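Local coordinates for protein putative O-GlcNAcase nagJ (Clostridium perfringens, PDB 6PV5) that probably acts as a hexosaminidase of glycoside hydrolase family 84, its barrel and flanking domains making up this fragment of a longer protein, at residues A[485-489]-A[557-561]; A[499-504]-A[608-612]. All coordinates share one frame; numbering follows the deposited sequence.

Contact 1. Residues A[485-489]-A[557-561]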
loop_
_atom_site.group_PDB
_atom_site.type_symbol
_atom_site.label_atom_id
_atom_site.label_comp_id
_atom_site.label_asym_id
_atom_site.label_seq_id
_atom_site.Cartn_x
_atom_site.Cartn_y
_atom_site.Cartn_z
ATOM N N ILE A 485 15.455 5.581 -11.376
ATOM C CA ILE A 485 15.774 5.439 -12.792
ATOM C C ILE A 485 15.230 4.111 -13.324
ATOM O O ILE A 485 14.669 4.069 -14.419
ATOM C CB ILE A 485 17.285 5.623 -13.065
ATOM C CG1 ILE A 485 17.735 7.069 -12.801
ATOM C CG2 ILE A 485 17.615 5.175 -14.481
ATOM C CD1 ILE A 485 19.249 7.256 -12.667
ATOM N N PHE A 486 15.365 3.035 -12.537
ATOM C CA PHE A 486 14.844 1.725 -12.919
ATOM C C PHE A 486 13.315 1.699 -12.801
ATOM O O PHE A 486 12.606 1.297 -13.731
ATOM C CB PHE A 486 15.509 0.674 -12.013
ATOM C CG PHE A 486 14.958 -0.725 -12.107
ATOM C CD1 PHE A 486 15.252 -1.529 -13.202
ATOM C CD2 PHE A 486 14.177 -1.252 -11.085
ATOM C CE1 PHE A 486 14.763 -2.831 -13.280
ATOM C CE2 PHE A 486 13.678 -2.545 -11.164
ATOM C CZ PHE A 486 13.977 -3.339 -12.260
ATOM N N ALA A 487 12.807 2.121 -11.634
ATOM C CA ALA A 487 11.378 2.030 -11.342
ATOM C C ALA A 487 10.555 2.887 -12.311
ATOM O O ALA A 487 9.416 2.550 -12.627
ATOM C CB ALA A 487 11.126 2.432 -9.908
ATOM N N ASN A 488 11.146 3.974 -12.807
ATOM C CA ASN A 488 10.498 4.841 -13.787
ATOM C C ASN A 488 9.987 4.060 -14.995
ATOM O O ASN A 488 8.981 4.447 -15.605
ATOM C CB ASN A 488 11.406 6.025 -14.149
ATOM C CG ASN A 488 10.858 6.982 -15.190
ATOM O OD1 ASN A 488 9.704 7.402 -15.138
ATOM N ND2 ASN A 488 11.698 7.348 -16.144
ATOM N N HIS A 489 10.643 2.938 -15.326
ATOM C CA HIS A 489 10.251 2.198 -16.519
ATOM C C HIS A 489 9.340 1.025 -16.173
ATOM O O HIS A 489 9.126 0.151 -17.002
ATOM C CB HIS A 489 11.490 1.698 -17.274
ATOM C CG HIS A 489 12.318 2.784 -17.870
ATOM N ND1 HIS A 489 12.202 3.141 -19.186
ATOM C CD2 HIS A 489 13.250 3.601 -17.328
ATOM C CE1 HIS A 489 13.048 4.124 -19.453
ATOM N NE2 HIS A 489 13.693 4.430 -18.330
ATOM N N HIS A 557 14.860 -8.541 -14.245
ATOM C CA HIS A 557 14.410 -7.245 -14.744
ATOM C C HIS A 557 15.597 -6.305 -14.938
ATOM O O HIS A 557 15.667 -5.620 -15.948
ATOM C CB HIS A 557 13.329 -6.657 -13.826
ATOM C CG HIS A 557 12.095 -7.506 -13.853
ATOM N ND1 HIS A 557 11.980 -8.671 -13.111
ATOM C CD2 HIS A 557 10.959 -7.410 -14.568
ATOM C CE1 HIS A 557 10.824 -9.251 -13.362
ATOM N NE2 HIS A 557 10.160 -8.475 -14.234
ATOM N N LEU A 558 16.505 -6.282 -13.962
ATOM C CA LEU A 558 17.664 -5.410 -14.004
ATOM C C LEU A 558 18.584 -5.785 -15.171
ATOM O O LEU A 558 19.147 -4.908 -15.811
ATOM C CB LEU A 558 18.424 -5.535 -12.681
ATOM C CG LEU A 558 17.789 -4.858 -11.466
ATOM C CD1 LEU A 558 18.478 -5.344 -10.206
ATOM C CD2 LEU A 558 17.914 -3.341 -11.540
ATOM N N SER A 559 18.762 -7.089 -15.424
ATOM C CA SER A 559 19.614 -7.568 -16.500
ATOM C C SER A 559 19.032 -7.153 -17.842
ATOM O O SER A 559 19.775 -6.721 -18.718
ATOM C CB SER A 559 19.790 -9.083 -16.431
ATOM O OG SER A 559 20.294 -9.436 -15.153
ATOM N N LYS A 560 17.711 -7.326 -17.991
ATOM C CA LYS A 560 17.025 -6.930 -19.206
ATOM C C LYS A 560 17.146 -5.416 -19.392
ATOM O O LYS A 560 17.320 -4.947 -20.520
ATOM C CB LYS A 560 15.558 -7.371 -19.207
ATOM C CG LYS A 560 14.855 -7.143 -20.535
ATOM C CD LYS A 560 13.703 -8.048 -20.782
ATOM C CE LYS A 560 13.084 -7.821 -22.139
ATOM N NZ LYS A 560 11.977 -8.798 -22.354
ATOM N N PHE A 561 17.105 -4.673 -18.280
ATOM C CA PHE A 561 17.128 -3.212 -18.319
ATOM C C PHE A 561 18.458 -2.723 -18.892
ATOM O O PHE A 561 18.485 -1.772 -19.653
ATOM C CB PHE A 561 17.000 -2.651 -16.904
ATOM C CG PHE A 561 16.701 -1.180 -16.748
ATOM C CD1 PHE A 561 15.470 -0.651 -17.122
ATOM C CD2 PHE A 561 17.614 -0.337 -16.128
ATOM C CE1 PHE A 561 15.176 0.698 -16.914
ATOM C CE2 PHE A 561 17.315 1.007 -15.913
ATOM C CZ PHE A 561 16.095 1.527 -16.295
#

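Contact 2. Residues A[499-504]-A[608-612]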
loop_
_atom_site.group_PDB
_atom_site.type_symbol
_atom_site.label_atom_id
_atom_site.label_comp_id
_atom_site.label_asym_id
_atom_site.label_seq_id
_atom_site.Cartn_x
_atom_site.Cartn_y
_atom_site.Cartn_z
ATOM N N ASP A 499 4.573 4.693 -17.714
ATOM C CA ASP A 499 6.014 4.495 -17.644
ATOM C C ASP A 499 6.728 5.671 -18.321
ATOM O O ASP A 499 6.241 6.181 -19.330
ATOM C CB ASP A 499 6.424 3.271 -18.462
ATOM C CG ASP A 499 5.938 1.932 -17.920
ATOM O OD1 ASP A 499 5.674 1.850 -16.694
ATOM O OD2 ASP A 499 5.871 0.962 -18.729
ATOM N N SER A 500 7.858 6.087 -17.739
ATOM C CA SER A 500 8.818 7.009 -18.327
ATOM C C SER A 500 8.143 8.035 -19.242
ATOM O O SER A 500 8.426 8.069 -20.444
ATOM C CB SER A 500 9.913 6.250 -19.059
ATOM O OG SER A 500 9.349 5.564 -20.171
ATOM N N PRO A 501 7.270 8.926 -18.702
ATOM C CA PRO A 501 6.474 9.844 -19.545
ATOM C C PRO A 501 7.225 10.907 -20.361
ATOM O O PRO A 501 6.791 11.276 -21.452
ATOM C CB PRO A 501 5.553 10.543 -18.524
ATOM C CG PRO A 501 6.319 10.436 -17.210
ATOM C CD PRO A 501 6.975 9.065 -17.259
ATOM N N GLU A 502 8.351 11.387 -19.830
ATOM C CA GLU A 502 9.178 12.395 -20.469
ATOM C C GLU A 502 9.924 11.777 -21.648
ATOM O O GLU A 502 10.029 12.416 -22.695
ATOM C CB GLU A 502 10.243 12.938 -19.515
ATOM C CG GLU A 502 9.718 13.857 -18.445
ATOM C CD GLU A 502 10.806 14.391 -17.515
ATOM O OE1 GLU A 502 10.742 14.089 -16.302
ATOM O OE2 GLU A 502 11.723 15.104 -17.999
ATOM N N ILE A 503 10.479 10.572 -21.438
ATOM C CA ILE A 503 11.101 9.784 -22.498
ATOM C C ILE A 503 10.079 9.567 -23.614
ATOM O O ILE A 503 10.408 9.712 -24.789
ATOM C CB ILE A 503 11.681 8.440 -21.976
ATOM C CG1 ILE A 503 12.763 8.626 -20.907
ATOM C CG2 ILE A 503 12.174 7.555 -23.113
ATOM C CD1 ILE A 503 13.879 9.589 -21.297
ATOM N N LYS A 504 8.838 9.236 -23.241
ATOM C CA LYS A 504 7.819 8.980 -24.241
ATOM C C LYS A 504 7.526 10.245 -25.049
ATOM O O LYS A 504 7.337 10.178 -26.263
ATOM C CB LYS A 504 6.500 8.478 -23.645
ATOM C CG LYS A 504 5.494 8.088 -24.730
ATOM C CD LYS A 504 4.237 7.395 -24.275
ATOM C CE LYS A 504 3.405 6.855 -25.434
ATOM N NZ LYS A 504 2.912 7.918 -26.356
ATOM N N ALA A 608 10.032 -1.548 -19.354
ATOM C CA ALA A 608 10.301 -0.576 -20.399
ATOM C C ALA A 608 9.605 -0.982 -21.697
ATOM O O ALA A 608 10.036 -0.565 -22.779
ATOM C CB ALA A 608 11.808 -0.438 -20.610
ATOM N N ASN A 609 8.480 -1.711 -21.583
ATOM C CA ASN A 609 7.846 -2.427 -22.685
ATOM C C ASN A 609 6.836 -1.544 -23.428
ATOM O O ASN A 609 6.435 -1.900 -24.526
ATOM C CB ASN A 609 7.115 -3.692 -22.207
ATOM C CG ASN A 609 6.124 -3.374 -21.107
ATOM O OD1 ASN A 609 6.500 -2.820 -20.073
ATOM N ND2 ASN A 609 4.855 -3.659 -21.331
ATOM N N ASN A 610 6.437 -0.401 -22.849
ATOM C CA ASN A 610 5.462 0.497 -23.464
ATOM C C ASN A 610 6.131 1.666 -24.209
ATOM O O ASN A 610 5.502 2.268 -25.072
ATOM C CB ASN A 610 4.489 1.129 -22.442
ATOM C CG ASN A 610 3.641 0.116 -21.695
ATOM O OD1 ASN A 610 3.170 -0.852 -22.279
ATOM N ND2 ASN A 610 3.425 0.332 -20.408
ATOM N N VAL A 611 7.343 2.065 -23.808
ATOM C CA VAL A 611 7.984 3.260 -24.362
ATOM C C VAL A 611 9.303 2.917 -25.073
ATOM O O VAL A 611 9.437 3.174 -26.264
ATOM C CB VAL A 611 8.180 4.341 -23.277
ATOM C CG1 VAL A 611 8.898 5.572 -23.834
ATOM C CG2 VAL A 611 6.852 4.726 -22.604
ATOM N N VAL A 612 10.265 2.312 -24.364
ATOM C CA VAL A 612 11.588 2.075 -24.931
ATOM C C VAL A 612 11.533 0.944 -25.960
ATOM O O VAL A 612 12.146 1.024 -27.030
ATOM C CB VAL A 612 12.663 1.827 -23.846
ATOM C CG1 VAL A 612 14.006 1.442 -24.458
ATOM C CG2 VAL A 612 12.862 3.059 -22.959
HETATM O O HOH W 1 7.625 1.268 -20.825
HETATM O O HOH W 2 2.990 3.468 -19.926
#

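Contact 1. Residues A[485-489]-A[557-561]
An aromatic cluster of F486, H489 and F561 joins the end of helix 480-487, which follows the catalytic barrel, to helix 548-579 of the post-catalytic helical domain. Its centre is a T-shaped pair in which F486 turns its edge to the face of F561: the centroids lie 5.2 Å apart, the planes meet at 80°, and F486 CD1 stands over the middle of the F561 ring. Both rings reach across because each CG is anti to its backbone N (chi1 171° for F486 and -167° for F561). The far end of the F561 ring meets backbone, with CZ 3.6 Å from F486 CA. L558 adds a CH-pi contact, its CD2 lying over one face of F486 at 3.7 Å from the ring centroid, while CB of H557 meets the F486 ring edge at CZ. Two polar ends turn to partners elsewhere, H557 NE2 bonding to D413 O and H489 NE2 to E530 on helix 521-544. M534 and V537 of that helix also pack on F561. The second ring pair is offset edge-to-face, F561 turning its edge to the H489 ring with centroids 5.3 Å apart and F561 CE1 3.5 Å from H489 CD2.

Contact 2. Residues A[499-504]-A[608-612]
OD2 of D499 is gripped from several directions where the loop leading into helix 501-515 meets the loop before helix 612-619, within the post-catalytic helical domain. Its strongest partner lies outside both segments: a salt bridge to K414 NZ, an ammonium group that also bonds to N609 OD1 and so connects the carboxylate with the 608-612 loop. Water 1 donates a hydrogen bond to D499 OD2 at 2.8 Å and accepts one from N610 N at 2.9 Å, giving the side chain a bridge to the loop's backbone. The direct bond, from N610 ND2 to D499 OD2, is 3.0 Å long but weak, because its angle at the hydrogen is only 121°; the carboxylate and amide planes are nevertheless just 18° apart. Water 2 accepts from D499 N and, weakly, from N610 ND2, making a second, separate bridge, this one from the D499 backbone to the N610 amide. The other carboxylate oxygen, OD1, takes the backbone N-H groups of T491 and R492, which should limit rotation of the group. With two backbone donors on one oxygen and a lysine on the other, the carboxylate is probably stabilised in its charged form.

The apolar half of the contact centres on V611, whose side chain faces the first turn of helix 501-515. Its CG1 is anti to the backbone N (chi1 178°) and reaches the helix backbone, 3.6 Å from K504 CA. I503 crosses V611 at about a right angle, I503 CG2 lying 3.9 Å from V611 CG1. The CG2 branch of V611 lies against D499 O, and S500 OG sits near both branches. S500 occupies the N-cap position, yet its side chain makes no capping bond; its OG rests 3.5 Å from V611 CB.

In the fold
From the N terminus, the chain passes through a mixed sheet and an eight-stranded parallel (beta/alpha)8 barrel before helix 480-487 leads into the helical domain. Contact 1 closes a loop of 67 residues, 48 of them helical, between 485-489 and 557-561 on helix 548-579. Contact 2 opens within that loop, at 499-504, and closes beyond it at 608-612, across 103 residues, 86 of them helical. The two loops therefore cross. The contact centres are 11 Å apart, and backbone joins them: N488 O lies 2.9 Å from S500 N, and H489 O lies 3.0 Å from A608 N, both probable hydrogen bonds. Contact 1 ties the barrel's exit to mid-domain, contact 2 helix 501-515 to the loop before helix 612-619.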